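Long-range contact in putative aspartate aminotransferase (Thermus thermophilus, PDB 1IUG), which is a pyridoxal 5'-phosphate-dependent enzyme of the class-V aminotransferase family, probably transferring amino groups between amino acids such as aspartate and 2-oxo acids: residues Y106-A118 against S133-R145. Numbering follows the deposited sequence.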
loop_
_atom_site.group_PDB
_atom_site.type_symbol
_atom_site.label_atom_id
_atom_site.label_comp_id
_atom_site.label_asym_id
_atom_site.label_seq_id
_atom_site.Cartn_x
_atom_site.Cartn_y
_atom_site.Cartn_z
ATOM N N TYR A 106 -6.201 2.972 30.466
ATOM C CA TYR A 106 -5.259 2.317 31.358
ATOM C C TYR A 106 -3.945 3.065 31.256
ATOM O O TYR A 106 -3.637 3.653 30.219
ATOM C CB TYR A 106 -5.018 0.865 30.944
ATOM C CG TYR A 106 -6.208 -0.033 31.119
ATOM C CD1 TYR A 106 -7.163 -0.150 30.115
ATOM C CD2 TYR A 106 -6.382 -0.770 32.290
ATOM C CE1 TYR A 106 -8.262 -0.976 30.268
ATOM C CE2 TYR A 106 -7.474 -1.599 32.453
ATOM C CZ TYR A 106 -8.412 -1.699 31.436
ATOM O OH TYR A 106 -9.489 -2.538 31.571
ATOM N N PRO A 107 -3.176 3.107 32.353
ATOM C CA PRO A 107 -1.886 3.802 32.316
ATOM C C PRO A 107 -0.983 3.101 31.298
ATOM O O PRO A 107 -0.990 1.869 31.206
ATOM C CB PRO A 107 -1.357 3.595 33.734
ATOM C CG PRO A 107 -2.609 3.540 34.556
ATOM C CD PRO A 107 -3.504 2.664 33.720
ATOM N N TYR A 108 -0.253 3.878 30.502
ATOM C CA TYR A 108 0.654 3.301 29.515
ATOM C C TYR A 108 1.605 2.343 30.227
ATOM O O TYR A 108 2.267 2.715 31.197
ATOM C CB TYR A 108 1.441 4.398 28.784
ATOM C CG TYR A 108 0.740 4.983 27.569
ATOM C CD1 TYR A 108 1.455 5.273 26.405
ATOM C CD2 TYR A 108 -0.629 5.258 27.583
ATOM C CE1 TYR A 108 0.828 5.825 25.286
ATOM C CE2 TYR A 108 -1.268 5.813 26.465
ATOM C CZ TYR A 108 -0.531 6.094 25.324
ATOM O OH TYR A 108 -1.144 6.656 24.228
ATOM N N GLY A 109 1.618 1.093 29.775
ATOM C CA GLY A 109 2.463 0.081 30.383
ATOM C C GLY A 109 1.610 -1.027 30.973
ATOM O O GLY A 109 2.091 -2.135 31.221
ATOM N N ASP A 110 0.335 -0.716 31.202
ATOM C CA ASP A 110 -0.625 -1.668 31.759
ATOM C C ASP A 110 -1.440 -2.350 30.665
ATOM O O ASP A 110 -1.404 -1.947 29.502
ATOM C CB ASP A 110 -1.582 -0.964 32.731
ATOM C CG ASP A 110 -0.927 -0.614 34.056
ATOM O OD1 ASP A 110 0.254 -0.199 34.063
ATOM O OD2 ASP A 110 -1.605 -0.746 35.099
ATOM N N THR A 111 -2.156 -3.401 31.051
ATOM C CA THR A 111 -3.009 -4.151 30.133
ATOM C C THR A 111 -4.359 -4.390 30.805
ATOM O O THR A 111 -4.461 -4.388 32.033
ATOM C CB THR A 111 -2.388 -5.518 29.738
ATOM O OG1 THR A 111 -2.088 -6.275 30.915
ATOM C CG2 THR A 111 -1.120 -5.321 28.920
ATOM N N PRO A 112 -5.415 -4.591 30.003
ATOM C CA PRO A 112 -6.772 -4.831 30.504
ATOM C C PRO A 112 -6.909 -6.114 31.319
ATOM O O PRO A 112 -6.209 -7.094 31.071
ATOM C CB PRO A 112 -7.595 -4.930 29.217
ATOM C CG PRO A 112 -6.815 -4.125 28.238
ATOM C CD PRO A 112 -5.410 -4.536 28.532
ATOM N N ARG A 113 -7.805 -6.086 32.301
ATOM C CA ARG A 113 -8.089 -7.251 33.141
ATOM C C ARG A 113 -9.305 -7.923 32.499
ATOM O O ARG A 113 -10.183 -7.241 31.965
ATOM C CB ARG A 113 -8.490 -6.823 34.558
ATOM C CG ARG A 113 -7.622 -5.771 35.222
ATOM C CD ARG A 113 -6.181 -6.209 35.395
ATOM N NE ARG A 113 -5.335 -5.112 35.879
ATOM C CZ ARG A 113 -5.554 -4.411 36.992
ATOM N NH1 ARG A 113 -6.596 -4.678 37.770
ATOM N NH2 ARG A 113 -4.734 -3.420 37.318
ATOM N N PRO A 114 -9.371 -9.264 32.528
ATOM C CA PRO A 114 -10.508 -9.991 31.942
ATOM C C PRO A 114 -11.851 -9.546 32.538
ATOM O O PRO A 114 -12.883 -9.560 31.861
ATOM C CB PRO A 114 -10.197 -11.440 32.301
ATOM C CG PRO A 114 -8.698 -11.473 32.257
ATOM C CD PRO A 114 -8.319 -10.198 32.971
ATOM N N GLU A 115 -11.818 -9.124 33.799
ATOM C CA GLU A 115 -13.016 -8.673 34.501
ATOM C C GLU A 115 -13.504 -7.320 33.988
ATOM O O GLU A 115 -14.685 -6.995 34.106
ATOM C CB GLU A 115 -12.758 -8.575 36.011
ATOM C CG GLU A 115 -11.958 -9.726 36.603
ATOM C CD GLU A 115 -10.458 -9.532 36.450
ATOM O OE1 GLU A 115 -9.936 -8.512 36.956
ATOM O OE2 GLU A 115 -9.804 -10.399 35.832
ATOM N N ASP A 116 -12.596 -6.538 33.412
ATOM C CA ASP A 116 -12.951 -5.220 32.895
ATOM C C ASP A 116 -13.740 -5.267 31.592
ATOM O O ASP A 116 -14.519 -4.357 31.302
ATOM C CB ASP A 116 -11.697 -4.365 32.709
ATOM C CG ASP A 116 -10.961 -4.105 34.014
ATOM O OD1 ASP A 116 -11.544 -4.314 35.099
ATOM O OD2 ASP A 116 -9.788 -3.682 33.953
ATOM N N VAL A 117 -13.528 -6.316 30.801
ATOM C CA VAL A 117 -14.224 -6.456 29.527
ATOM C C VAL A 117 -15.424 -7.394 29.592
ATOM O O VAL A 117 -16.104 -7.613 28.586
ATOM C CB VAL A 117 -13.266 -6.906 28.396
ATOM C CG1 VAL A 117 -12.150 -5.880 28.221
ATOM C CG2 VAL A 117 -12.692 -8.295 28.688
ATOM N N ALA A 118 -15.684 -7.950 30.773
ATOM C CA ALA A 118 -16.820 -8.850 30.954
ATOM C C ALA A 118 -18.095 -8.010 31.102
ATOM O O ALA A 118 -18.713 -7.977 32.165
ATOM C CB ALA A 118 -16.600 -9.742 32.181
ATOM N N SER A 133 4.174 0.424 21.569
ATOM C CA SER A 133 4.527 1.703 22.175
ATOM C C SER A 133 4.955 1.575 23.633
ATOM O O SER A 133 5.761 2.369 24.121
ATOM C CB SER A 133 3.360 2.686 22.065
ATOM O OG SER A 133 2.255 2.273 22.852
ATOM N N THR A 134 4.447 0.558 24.322
ATOM C CA THR A 134 4.791 0.369 25.729
ATOM C C THR A 134 5.573 -0.912 26.007
ATOM O O THR A 134 6.256 -1.018 27.030
ATOM C CB THR A 134 3.530 0.374 26.609
ATOM O OG1 THR A 134 2.754 -0.798 26.335
ATOM C CG2 THR A 134 2.684 1.614 26.322
ATOM N N GLY A 135 5.485 -1.868 25.085
ATOM C CA GLY A 135 6.164 -3.143 25.251
ATOM C C GLY A 135 5.296 -4.117 26.025
ATOM O O GLY A 135 5.765 -5.167 26.471
ATOM N N ALA A 136 4.016 -3.775 26.162
ATOM C CA ALA A 136 3.064 -4.597 26.896
ATOM C C ALA A 136 2.413 -5.694 26.061
ATOM O O ALA A 136 2.103 -5.501 24.884
ATOM C CB ALA A 136 1.991 -3.715 27.528
ATOM N N LEU A 137 2.191 -6.840 26.698
ATOM C CA LEU A 137 1.561 -7.983 26.054
ATOM C C LEU A 137 0.247 -8.281 26.765
ATOM O O LEU A 137 0.237 -8.612 27.950
ATOM C CB LEU A 137 2.475 -9.208 26.147
ATOM C CG LEU A 137 2.016 -10.464 25.406
ATOM C CD1 LEU A 137 2.024 -10.196 23.908
ATOM C CD2 LEU A 137 2.932 -11.631 25.744
ATOM N N ALA A 138 -0.863 -8.155 26.048
ATOM C CA ALA A 138 -2.174 -8.424 26.627
ATOM C C ALA A 138 -2.455 -9.925 26.649
ATOM O O ALA A 138 -1.968 -10.667 25.792
ATOM C CB ALA A 138 -3.258 -7.699 25.839
ATOM N N ASP A 139 -3.229 -10.365 27.640
ATOM C CA ASP A 139 -3.603 -11.773 27.777
ATOM C C ASP A 139 -4.820 -12.007 26.890
ATOM O O ASP A 139 -5.950 -12.095 27.366
ATOM C CB ASP A 139 -3.941 -12.094 29.236
ATOM C CG ASP A 139 -3.950 -13.591 29.529
ATOM O OD1 ASP A 139 -4.050 -14.407 28.583
ATOM O OD2 ASP A 139 -3.854 -13.951 30.720
ATOM N N LEU A 140 -4.560 -12.130 25.593
ATOM C CA LEU A 140 -5.590 -12.312 24.582
ATOM C C LEU A 140 -6.644 -13.396 24.823
ATOM O O LEU A 140 -7.839 -13.105 24.784
ATOM C CB LEU A 140 -4.933 -12.507 23.208
ATOM C CG LEU A 140 -5.480 -11.696 22.034
ATOM C CD1 LEU A 140 -5.484 -10.217 22.374
ATOM C CD2 LEU A 140 -4.621 -11.950 20.811
ATOM N N PRO A 141 -6.225 -14.652 25.083
ATOM C CA PRO A 141 -7.196 -15.729 25.312
ATOM C C PRO A 141 -8.137 -15.458 26.480
ATOM O O PRO A 141 -9.341 -15.681 26.374
ATOM C CB PRO A 141 -6.306 -16.942 25.595
ATOM C CG PRO A 141 -5.043 -16.625 24.857
ATOM C CD PRO A 141 -4.850 -15.174 25.188
ATOM N N ALA A 142 -7.577 -14.969 27.584
ATOM C CA ALA A 142 -8.351 -14.669 28.786
ATOM C C ALA A 142 -9.311 -13.503 28.580
ATOM O O ALA A 142 -10.439 -13.525 29.080
ATOM C CB ALA A 142 -7.421 -14.391 29.964
ATOM N N LEU A 143 -8.866 -12.487 27.846
ATOM C CA LEU A 143 -9.711 -11.328 27.576
ATOM C C LEU A 143 -10.847 -11.714 26.643
ATOM O O LEU A 143 -11.998 -11.351 26.872
ATOM C CB LEU A 143 -8.890 -10.204 26.950
ATOM C CG LEU A 143 -7.860 -9.544 27.865
ATOM C CD1 LEU A 143 -7.004 -8.589 27.062
ATOM C CD2 LEU A 143 -8.568 -8.817 28.996
ATOM N N ALA A 144 -10.515 -12.495 25.620
ATOM C CA ALA A 144 -11.483 -12.947 24.626
ATOM C C ALA A 144 -12.635 -13.781 25.186
ATOM O O ALA A 144 -13.795 -13.528 24.849
ATOM C CB ALA A 144 -10.779 -13.708 23.510
ATOM N N ARG A 145 -12.343 -14.772 26.031
ATOM C CA ARG A 145 -13.442 -15.578 26.550
ATOM C C ARG A 145 -14.256 -14.932 27.666
ATOM O O ARG A 145 -15.422 -15.269 27.852
ATOM C CB ARG A 145 -13.041 -17.041 26.844
ATOM C CG ARG A 145 -12.541 -17.405 28.228
ATOM C CD ARG A 145 -11.288 -16.668 28.617
ATOM N NE ARG A 145 -10.651 -17.292 29.778
ATOM C CZ ARG A 145 -9.869 -18.366 29.719
ATOM N NH1 ARG A 145 -9.614 -18.954 28.555
ATOM N NH2 ARG A 145 -9.319 -18.838 30.828
HETATM O O HOH W 1 0.538 -0.537 27.781
HETATM O O HOH W 2 -4.201 -8.657 29.677
#
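The methyl CD2 of L143 lies among P112, P114 and V117, and this contact illustrates how a connecting loop can be seated on its neighbour by apolar packing and water rather than by direct bonds. The setting is the large mixed sheet of the PLP-dependent aminotransferase fold: 106-118 links strand 100-105 to strand 124-128, whereas the segment 133-145 runs from a tight turn into helix 140-150. CD2 is 3.6 Å from P112 O and packs on P112 CB and P114 CG. V117 crosses the leucine at about a right angle, with its CG2 3.6 Å from L143 O, while P114 CG rests 3.9 Å from A142 CB. L143 and V117 also touch strand 124-128, at L127 and L125 respectively, so the helix start and the loop both pack on that strand.

Farther along, T111 CG2 sits against A136 CB and 3.7 Å from L137 O. At the far end T134 CG2 meets Y108 CD1 at 3.9 Å and also touches G109 N; it is placed there by a chi1 of 68°, which sets CG2 anti to the carbonyl carbon and leaves OG1 to accept from A136 N in an ST turn. A valine in place of T134 would probably keep the contact with Y108 but leave the water held by G109 N without one of its donors and take away the acceptor that A136 N uses in the ST turn.

Two waters bridge the segments. One accepts from D139 N, at the N-cap of the helix, and donates to P112 O. The other joins T134 to the end of the type II turn P107-D110, whose D110 is salt-bridged to K278: it donates to D110 O and accepts from G109 N and, at 2.7 Å, from T134 OG1.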